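Local coordinates for protein chloramphenicol acetyltransferase (Bacteroides thetaiotaomicron, PDB 2I9D) that probably transfers an acetyl group from acetyl-CoA to a hydroxyl of chloramphenicol, the reaction that inactivates this antibiotic, at residues H55-V60 and M88-K93; R104-N109 and Y115-L120. One frame throughout, in Å; residues are numbered along the deposited sequence.

Overall arrangement
Interactions 1 and 2 exemplify how two neighbouring strands at one side of a sheet can each be packed by a helix. Their centres lie 9 Å apart, and they come in series along the chain: interaction 1 joins helix 52-66 to strand 87-93, and interaction 2 joins the end of strand 100-105 and its loop to helix 111-124. The two strands are antiparallel neighbours in the mixed sheet, with 100-105 at its edge within the chain. Met88 O and Phe105 N, 2.7 Å apart, probably form a hydrogen bond that ties the contacts together, and Tyr58 packs against Tyr107 and His108. Both helices thus pack against adjacent strands, away from His197, the predicted proton acceptor.

Interaction 1: H55-V60 and M88-K93; sequences HYLYAV and MLSPIK
Leu57 and Met88 mark the nearest approach of the backbones, their CA atoms 8.2 Å apart, where helix 55-60 lies over strand 88-93. The two axes come within 10.4 Å and run at 143° to each other, closer to antiparallel than to crosswise. Met88, a selenomethionine, and Leu57 supply most of the buried surface. The Met88 chain leaves with CG anti to the backbone N and then bends at chi2 (66°) and chi3 (73°), which folds the terminal methyl back against the helix. There CE meets Leu57 CD1 at 3.5 Å, while SE lies 3.8 Å from that same methyl; the two side chains meet at a slant, and Leu57 CG and CD2 rest against Met88 CG. This is helix-on-sheet packing of an alpha/beta fold: Met88 also reaches Ile147 and Leu149 on the neighbouring strand 146-151, whereas Leu89 points away from the helix. One turn further along, Val60 brings CG1 to 4.0 Å from Met88 CE, at about a right angle, and Val60 itself leans on Phe208 of helix 202-216. Ser90, at the margin of the apolar patch, satisfies its buried hydroxyl with a hydrogen bond from OG to Leu149 O.

Interaction 2: R104-N109 and Y115-L120; sequences RFPYHN and YQEARL
Phe105 brings one side of its ring to Ala118: CD1 is 3.9 Å from the methyl CB, which stands off the ring plane. The adjoining CE1 is 3.7 Å from Ala118 O, which lies at the ring edge and in its plane, so the ring rim follows the helix backbone as well as the methyl. This approach depends on chi1 of -58°, which sets CG anti to the carbonyl carbon and turns the ring toward the helix. A second group of contacts gathers round Glu117. Pro106 CG is 3.4 Å from Glu117 OE1, the pyrrolidine ring and the acidic chain crossing at about a right angle. His108 meets the same chain at a slant, its NE2 4.1 Å from Glu117 CB, which lies at the imidazole edge. That nitrogen is buried by the contact and has no polar partner in the model: Glu117 OE1 stays 4.5 Å away, with the carboxylate and imidazole planes 50° apart. Glu117 also touches a crystal neighbour, so its bent conformation may partly reflect the lattice.

Further out, Phe105 is set between Ile121 and Ile122 of the helix and Met88, Ser90 and Ile92 of the adjacent strand. Replacing Phe105 with an alanine would probably leave a gap between Ala118 and strand 87-93, depriving Ile121 and Ile122 of their aromatic neighbour. Arg104, one residue earlier, forms salt bridges with Asp87, Glu138 and Asp143, and Asp87 also accepts a hydrogen bond from Tyr107 N; these anchor the strand end and the start of the loop. Ala118 touches Leu54 of helix 52-66. A sheet-edge strand thus passes through a short loop into a helix that folds back beside it, a beta-loop-alpha connection within the alpha/beta fold of the chloramphenicol acetyltransferase family.

Interaction 1: H55-V60 and M88-K93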
ATOM      1  N   HIS A  55       9.886 -11.903  19.631  1.00 30.24           N
ATOM      2  CA  HIS A  55      10.250 -10.582  20.158  1.00 30.34           C
ATOM      3  C   HIS A  55       9.486  -9.439  19.478  1.00 29.24           C
ATOM      4  O   HIS A  55       8.968  -8.571  20.151  1.00 29.67           O
ATOM      5  CB  HIS A  55      11.762 -10.340  20.071  1.00 30.55           C
ATOM      6  CG  HIS A  55      12.537 -10.918  21.210  1.00 33.65           C
ATOM      7  ND1 HIS A  55      13.140 -10.134  22.179  1.00 36.34           N
ATOM      8  CD2 HIS A  55      12.818 -12.205  21.535  1.00 34.28           C
ATOM      9  CE1 HIS A  55      13.755 -10.914  23.051  1.00 34.81           C
ATOM     10  NE2 HIS A  55      13.573 -12.172  22.683  1.00 37.25           N
ATOM     11  N   TYR A  56       9.422  -9.426  18.147  1.00 28.45           N
ATOM     12  CA  TYR A  56       8.643  -8.382  17.477  1.00 27.69           C
ATOM     13  C   TYR A  56       7.138  -8.623  17.506  1.00 27.26           C
ATOM     14  O   TYR A  56       6.365  -7.666  17.505  1.00 26.19           O
ATOM     15  CB  TYR A  56       9.177  -8.013  16.080  1.00 27.63           C
ATOM     16  CG  TYR A  56       9.086  -9.045  14.974  1.00 27.64           C
ATOM     17  CD1 TYR A  56       7.845  -9.390  14.382  1.00 26.27           C
ATOM     18  CD2 TYR A  56      10.243  -9.616  14.454  1.00 25.10           C
ATOM     19  CE1 TYR A  56       7.782 -10.321  13.326  1.00 25.20           C
ATOM     20  CE2 TYR A  56      10.189 -10.542  13.400  1.00 26.11           C
ATOM     21  CZ  TYR A  56       8.969 -10.877  12.843  1.00 27.16           C
ATOM     22  OH  TYR A  56       8.943 -11.783  11.814  1.00 30.22           O
ATOM     23  N   LEU A  57       6.737  -9.892  17.604  1.00 27.68           N
ATOM     24  CA  LEU A  57       5.328 -10.222  17.761  1.00 28.09           C
ATOM     25  C   LEU A  57       4.817  -9.635  19.077  1.00 28.88           C
ATOM     26  O   LEU A  57       3.731  -9.017  19.135  1.00 28.98           O
ATOM     27  CB  LEU A  57       5.101 -11.741  17.689  1.00 28.00           C
ATOM     28  CG  LEU A  57       3.655 -12.207  17.451  1.00 27.79           C
ATOM     29  CD1 LEU A  57       3.247 -11.872  16.011  1.00 27.01           C
ATOM     30  CD2 LEU A  57       3.472 -13.734  17.702  1.00 26.40           C
ATOM     31  N   TYR A  58       5.610  -9.810  20.128  1.00 29.63           N
ATOM     32  CA  TYR A  58       5.281  -9.224  21.416  1.00 30.61           C
ATOM     33  C   TYR A  58       5.204  -7.693  21.358  1.00 29.89           C
ATOM     34  O   TYR A  58       4.239  -7.091  21.862  1.00 29.04           O
ATOM     35  CB  TYR A  58       6.292  -9.653  22.490  1.00 32.73           C
ATOM     36  CG  TYR A  58       5.986  -9.027  23.823  1.00 34.90           C
ATOM     37  CD1 TYR A  58       4.873  -9.428  24.545  1.00 37.62           C
ATOM     38  CD2 TYR A  58       6.765  -7.996  24.332  1.00 37.36           C
ATOM     39  CE1 TYR A  58       4.552  -8.854  25.765  1.00 39.35           C
ATOM     40  CE2 TYR A  58       6.457  -7.407  25.569  1.00 41.31           C
ATOM     41  CZ  TYR A  58       5.336  -7.849  26.270  1.00 39.72           C
ATOM     42  OH  TYR A  58       4.997  -7.302  27.491  1.00 41.60           O
ATOM     43  N   ALA A  59       6.233  -7.082  20.761  1.00 29.48           N
ATOM     44  CA  ALA A  59       6.313  -5.620  20.625  1.00 29.41           C
ATOM     45  C   ALA A  59       5.049  -5.062  19.995  1.00 29.36           C
ATOM     46  O   ALA A  59       4.486  -4.075  20.481  1.00 29.86           O
ATOM     47  CB  ALA A  59       7.541  -5.218  19.813  1.00 28.90           C
ATOM     48  N   VAL A  60       4.601  -5.705  18.915  1.00 28.79           N
ATOM     49  CA  VAL A  60       3.423  -5.258  18.190  1.00 27.95           C
ATOM     50  C   VAL A  60       2.162  -5.459  19.047  1.00 27.92           C
ATOM     51  O   VAL A  60       1.307  -4.562  19.130  1.00 27.10           O
ATOM     52  CB  VAL A  60       3.309  -5.988  16.806  1.00 28.39           C
ATOM     53  CG1 VAL A  60       1.876  -5.893  16.224  1.00 26.89           C
ATOM     54  CG2 VAL A  60       4.328  -5.451  15.828  1.00 26.94           C
HETATM   55  N   MSE A  88      -3.238 -12.175  19.856  1.00 27.89           N
HETATM   56  CA  MSE A  88      -2.594 -12.252  18.558  1.00 28.15           C
HETATM   57  C   MSE A  88      -3.038 -13.493  17.790  1.00 27.47           C
HETATM   58  O   MSE A  88      -3.032 -14.597  18.331  1.00 27.09           O
HETATM   59  CB  MSE A  88      -1.057 -12.280  18.721  1.00 28.11           C
HETATM   60  CG  MSE A  88      -0.269 -12.516  17.427  1.00 29.10           C
HETATM   61 SE   MSE A  88      -0.439 -11.011  16.110  1.00 36.36          SE
HETATM   62  CE  MSE A  88       0.680  -9.644  17.031  1.00 29.74           C
ATOM     63  N   LEU A  89      -3.432 -13.288  16.533  1.00 26.48           N
ATOM     64  CA  LEU A  89      -3.475 -14.366  15.553  1.00 25.20           C
ATOM     65  C   LEU A  89      -2.252 -14.224  14.667  1.00 24.66           C
ATOM     66  O   LEU A  89      -1.858 -13.118  14.319  1.00 25.03           O
ATOM     67  CB  LEU A  89      -4.728 -14.300  14.674  1.00 24.35           C
ATOM     68  CG  LEU A  89      -6.094 -14.505  15.321  1.00 24.10           C
ATOM     69  CD1 LEU A  89      -7.141 -14.636  14.245  1.00 20.51           C
ATOM     70  CD2 LEU A  89      -6.154 -15.730  16.254  1.00 20.15           C
ATOM     71  N   SER A  90      -1.667 -15.340  14.271  1.00 23.69           N
ATOM     72  CA  SER A  90      -0.588 -15.289  13.343  1.00 23.88           C
ATOM     73  C   SER A  90      -0.507 -16.588  12.525  1.00 24.30           C
ATOM     74  O   SER A  90      -0.620 -17.688  13.093  1.00 23.48           O
ATOM     75  CB  SER A  90       0.761 -14.970  14.056  1.00 23.78           C
ATOM     76  OG  SER A  90       1.820 -14.884  13.102  1.00 22.36           O
ATOM     77  N   PRO A  91      -0.313 -16.458  11.188  1.00 24.88           N
ATOM     78  CA  PRO A  91      -0.095 -17.627  10.319  1.00 25.34           C
ATOM     79  C   PRO A  91       1.332 -18.223  10.435  1.00 27.25           C
ATOM     80  O   PRO A  91       2.284 -17.756   9.774  1.00 27.77           O
ATOM     81  CB  PRO A  91      -0.373 -17.090   8.897  1.00 24.91           C
ATOM     82  CG  PRO A  91      -0.130 -15.606   8.968  1.00 24.36           C
ATOM     83  CD  PRO A  91      -0.360 -15.186  10.427  1.00 24.20           C
ATOM     84  N   ILE A  92       1.457 -19.277  11.232  1.00 28.15           N
ATOM     85  CA  ILE A  92       2.719 -19.968  11.402  1.00 29.78           C
ATOM     86  C   ILE A  92       3.013 -20.895  10.225  1.00 31.77           C
ATOM     87  O   ILE A  92       2.217 -21.791   9.916  1.00 32.21           O
ATOM     88  CB  ILE A  92       2.782 -20.696  12.776  1.00 29.11           C
ATOM     89  CG1 ILE A  92       2.451 -19.694  13.898  1.00 27.50           C
ATOM     90  CG2 ILE A  92       4.176 -21.328  12.990  1.00 29.51           C
ATOM     91  CD1 ILE A  92       3.437 -18.458  13.960  1.00 24.99           C
ATOM     92  N   LYS A  93       4.138 -20.650   9.547  1.00 33.69           N
ATOM     93  CA  LYS A  93       4.548 -21.495   8.431  1.00 36.18           C
ATOM     94  C   LYS A  93       4.835 -22.907   8.954  1.00 37.80           C
ATOM     95  O   LYS A  93       5.583 -23.071   9.915  1.00 37.99           O
ATOM     96  CB  LYS A  93       5.775 -20.911   7.727  1.00 36.67           C
ATOM     97  CG  LYS A  93       6.190 -21.622   6.424  1.00 37.28           C
ATOM     98  CD  LYS A  93       7.637 -21.263   6.112  1.00 39.10           C
ATOM     99  CE  LYS A  93       7.966 -21.370   4.628  1.00 40.32           C
ATOM    100  NZ  LYS A  93       9.432 -21.334   4.406  1.00 39.17           N
TER

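Interaction 2: R104-N109 and Y115-L120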
ATOM      1  N   ARG A 104      -3.668 -18.762  17.689  1.00 27.10           N
ATOM      2  CA  ARG A 104      -3.847 -17.669  18.661  1.00 27.29           C
ATOM      3  C   ARG A 104      -2.762 -17.651  19.756  1.00 28.19           C
ATOM      4  O   ARG A 104      -2.414 -18.696  20.303  1.00 27.74           O
ATOM      5  CB  ARG A 104      -5.230 -17.756  19.301  1.00 26.73           C
ATOM      6  CG  ARG A 104      -5.600 -16.562  20.202  1.00 26.71           C
ATOM      7  CD  ARG A 104      -7.091 -16.624  20.648  1.00 25.91           C
ATOM      8  NE  ARG A 104      -7.390 -15.572  21.614  1.00 26.24           N
ATOM      9  CZ  ARG A 104      -8.560 -14.932  21.726  1.00 26.50           C
ATOM     10  NH1 ARG A 104      -9.584 -15.209  20.921  1.00 23.75           N
ATOM     11  NH2 ARG A 104      -8.697 -13.982  22.637  1.00 25.02           N
ATOM     12  N   PHE A 105      -2.253 -16.456  20.066  1.00 28.89           N
ATOM     13  CA  PHE A 105      -1.276 -16.257  21.132  1.00 30.77           C
ATOM     14  C   PHE A 105      -1.865 -15.261  22.128  1.00 32.06           C
ATOM     15  O   PHE A 105      -2.216 -14.143  21.748  1.00 32.78           O
ATOM     16  CB  PHE A 105       0.079 -15.725  20.595  1.00 30.11           C
ATOM     17  CG  PHE A 105       0.718 -16.620  19.576  1.00 30.46           C
ATOM     18  CD1 PHE A 105       1.647 -17.595  19.966  1.00 29.47           C
ATOM     19  CD2 PHE A 105       0.369 -16.515  18.216  1.00 27.75           C
ATOM     20  CE1 PHE A 105       2.241 -18.453  19.021  1.00 29.13           C
ATOM     21  CE2 PHE A 105       0.946 -17.369  17.269  1.00 28.21           C
ATOM     22  CZ  PHE A 105       1.892 -18.328  17.663  1.00 29.66           C
ATOM     23  N   PRO A 106      -2.005 -15.671  23.399  1.00 33.10           N
ATOM     24  CA  PRO A 106      -2.542 -14.719  24.388  1.00 34.32           C
ATOM     25  C   PRO A 106      -1.521 -13.650  24.751  1.00 35.35           C
ATOM     26  O   PRO A 106      -0.325 -13.936  24.852  1.00 35.17           O
ATOM     27  CB  PRO A 106      -2.857 -15.607  25.610  1.00 34.30           C
ATOM     28  CG  PRO A 106      -1.853 -16.764  25.497  1.00 33.68           C
ATOM     29  CD  PRO A 106      -1.731 -17.002  23.979  1.00 33.02           C
ATOM     30  N   TYR A 107      -1.987 -12.425  24.929  1.00 37.00           N
ATOM     31  CA  TYR A 107      -1.134 -11.393  25.489  1.00 39.61           C
ATOM     32  C   TYR A 107      -0.830 -11.596  27.004  1.00 41.45           C
ATOM     33  O   TYR A 107      -1.715 -11.914  27.800  1.00 41.26           O
ATOM     34  CB  TYR A 107      -1.738 -10.016  25.232  1.00 39.43           C
ATOM     35  CG  TYR A 107      -0.920  -8.873  25.782  1.00 40.02           C
ATOM     36  CD1 TYR A 107       0.382  -8.622  25.324  1.00 39.64           C
ATOM     37  CD2 TYR A 107      -1.452  -8.030  26.749  1.00 40.66           C
ATOM     38  CE1 TYR A 107       1.116  -7.572  25.824  1.00 40.23           C
ATOM     39  CE2 TYR A 107      -0.724  -6.969  27.252  1.00 39.98           C
ATOM     40  CZ  TYR A 107       0.549  -6.750  26.800  1.00 40.37           C
ATOM     41  OH  TYR A 107       1.254  -5.692  27.332  1.00 42.51           O
ATOM     42  N   HIS A 108       0.433 -11.414  27.377  1.00 43.35           N
ATOM     43  CA  HIS A 108       0.825 -11.300  28.781  1.00 45.73           C
ATOM     44  C   HIS A 108       1.692 -10.052  28.902  1.00 46.79           C
ATOM     45  O   HIS A 108       2.560  -9.824  28.047  1.00 47.22           O
ATOM     46  CB  HIS A 108       1.623 -12.533  29.240  1.00 45.63           C
ATOM     47  CG  HIS A 108       0.868 -13.821  29.128  1.00 48.03           C
ATOM     48  ND1 HIS A 108      -0.237 -14.109  29.903  1.00 49.23           N
ATOM     49  CD2 HIS A 108       1.062 -14.905  28.334  1.00 49.48           C
ATOM     50  CE1 HIS A 108      -0.699 -15.307  29.584  1.00 49.43           C
ATOM     51  NE2 HIS A 108       0.073 -15.813  28.638  1.00 49.90           N
ATOM     52  N   ASN A 109       1.473  -9.253  29.950  1.00 48.31           N
ATOM     53  CA  ASN A 109       2.255  -8.013  30.149  1.00 49.66           C
ATOM     54  C   ASN A 109       3.740  -8.264  30.488  1.00 49.15           C
ATOM     55  O   ASN A 109       4.592  -7.375  30.334  1.00 49.37           O
ATOM     56  CB  ASN A 109       1.574  -7.079  31.158  1.00 50.62           C
ATOM     57  CG  ASN A 109       2.221  -5.679  31.227  1.00 54.71           C
ATOM     58  OD1 ASN A 109       3.144  -5.338  30.458  1.00 57.49           O
ATOM     59  ND2 ASN A 109       1.725  -4.855  32.167  1.00 59.05           N
ATOM     60  N   TYR A 115       6.508 -15.060  26.082  1.00 40.57           N
ATOM     61  CA  TYR A 115       7.466 -15.814  25.297  1.00 40.58           C
ATOM     62  C   TYR A 115       7.286 -17.327  25.448  1.00 41.43           C
ATOM     63  O   TYR A 115       7.223 -18.062  24.445  1.00 40.99           O
ATOM     64  CB  TYR A 115       8.922 -15.426  25.609  1.00 39.62           C
ATOM     65  CG  TYR A 115       9.848 -16.141  24.656  1.00 39.39           C
ATOM     66  CD1 TYR A 115      10.176 -15.570  23.422  1.00 36.36           C
ATOM     67  CD2 TYR A 115      10.327 -17.440  24.940  1.00 38.66           C
ATOM     68  CE1 TYR A 115      10.969 -16.244  22.513  1.00 36.44           C
ATOM     69  CE2 TYR A 115      11.141 -18.129  24.023  1.00 36.91           C
ATOM     70  CZ  TYR A 115      11.453 -17.515  22.811  1.00 37.92           C
ATOM     71  OH  TYR A 115      12.240 -18.155  21.880  1.00 37.67           O
ATOM     72  N   GLN A 116       7.218 -17.789  26.699  1.00 42.48           N
ATOM     73  CA  GLN A 116       7.210 -19.225  26.968  1.00 43.36           C
ATOM     74  C   GLN A 116       5.859 -19.854  26.611  1.00 42.16           C
ATOM     75  O   GLN A 116       5.829 -20.971  26.094  1.00 42.02           O
ATOM     76  CB  GLN A 116       7.745 -19.564  28.385  1.00 43.26           C
ATOM     77  CG  GLN A 116       6.731 -19.679  29.529  1.00 45.58           C
ATOM     78  CD  GLN A 116       7.411 -19.896  30.913  1.00 47.46           C
ATOM     79  OE1 GLN A 116       8.486 -20.526  31.015  1.00 52.44           O
ATOM     80  NE2 GLN A 116       6.779 -19.371  31.978  1.00 48.28           N
ATOM     81  N   GLU A 117       4.754 -19.139  26.844  1.00 41.54           N
ATOM     82  CA  GLU A 117       3.462 -19.617  26.322  1.00 41.59           C
ATOM     83  C   GLU A 117       3.439 -19.659  24.792  1.00 40.19           C
ATOM     84  O   GLU A 117       2.924 -20.620  24.223  1.00 39.65           O
ATOM     85  CB  GLU A 117       2.266 -18.833  26.866  1.00 42.22           C
ATOM     86  CG  GLU A 117       1.261 -19.709  27.652  1.00 47.36           C
ATOM     87  CD  GLU A 117       0.134 -20.314  26.769  1.00 52.50           C
ATOM     88  OE1 GLU A 117      -1.027 -19.815  26.847  1.00 53.30           O
ATOM     89  OE2 GLU A 117       0.400 -21.292  26.012  1.00 54.95           O
ATOM     90  N   ALA A 118       4.025 -18.643  24.146  1.00 38.76           N
ATOM     91  CA  ALA A 118       4.167 -18.614  22.674  1.00 38.50           C
ATOM     92  C   ALA A 118       4.878 -19.831  22.131  1.00 37.84           C
ATOM     93  O   ALA A 118       4.430 -20.442  21.163  1.00 37.31           O
ATOM     94  CB  ALA A 118       4.881 -17.326  22.191  1.00 37.73           C
ATOM     95  N   ARG A 119       5.980 -20.178  22.781  1.00 38.63           N
ATOM     96  CA  ARG A 119       6.840 -21.281  22.373  1.00 39.80           C
ATOM     97  C   ARG A 119       6.126 -22.625  22.458  1.00 39.22           C
ATOM     98  O   ARG A 119       6.227 -23.445  21.548  1.00 39.49           O
ATOM     99  CB  ARG A 119       8.117 -21.272  23.227  1.00 40.95           C
ATOM    100  CG  ARG A 119       9.347 -21.860  22.549  1.00 44.69           C
ATOM    101  CD  ARG A 119       9.668 -23.233  23.149  1.00 52.07           C
ATOM    102  NE  ARG A 119      11.095 -23.567  23.030  1.00 57.13           N
ATOM    103  CZ  ARG A 119      12.036 -23.206  23.908  1.00 58.43           C
ATOM    104  NH1 ARG A 119      11.719 -22.491  24.997  1.00 58.57           N
ATOM    105  NH2 ARG A 119      13.302 -23.558  23.696  1.00 59.16           N
ATOM    106  N   LEU A 120       5.386 -22.829  23.541  1.00 38.91           N
ATOM    107  CA  LEU A 120       4.601 -24.041  23.733  1.00 38.94           C
ATOM    108  C   LEU A 120       3.509 -24.175  22.663  1.00 38.05           C
ATOM    109  O   LEU A 120       3.298 -25.274  22.131  1.00 38.34           O
ATOM    110  CB  LEU A 120       3.981 -24.061  25.152  1.00 39.78           C
ATOM    111  CG  LEU A 120       4.973 -23.999  26.338  1.00 42.07           C
ATOM    112  CD1 LEU A 120       4.292 -23.612  27.675  1.00 43.87           C
ATOM    113  CD2 LEU A 120       5.842 -25.294  26.482  1.00 43.63           C
TER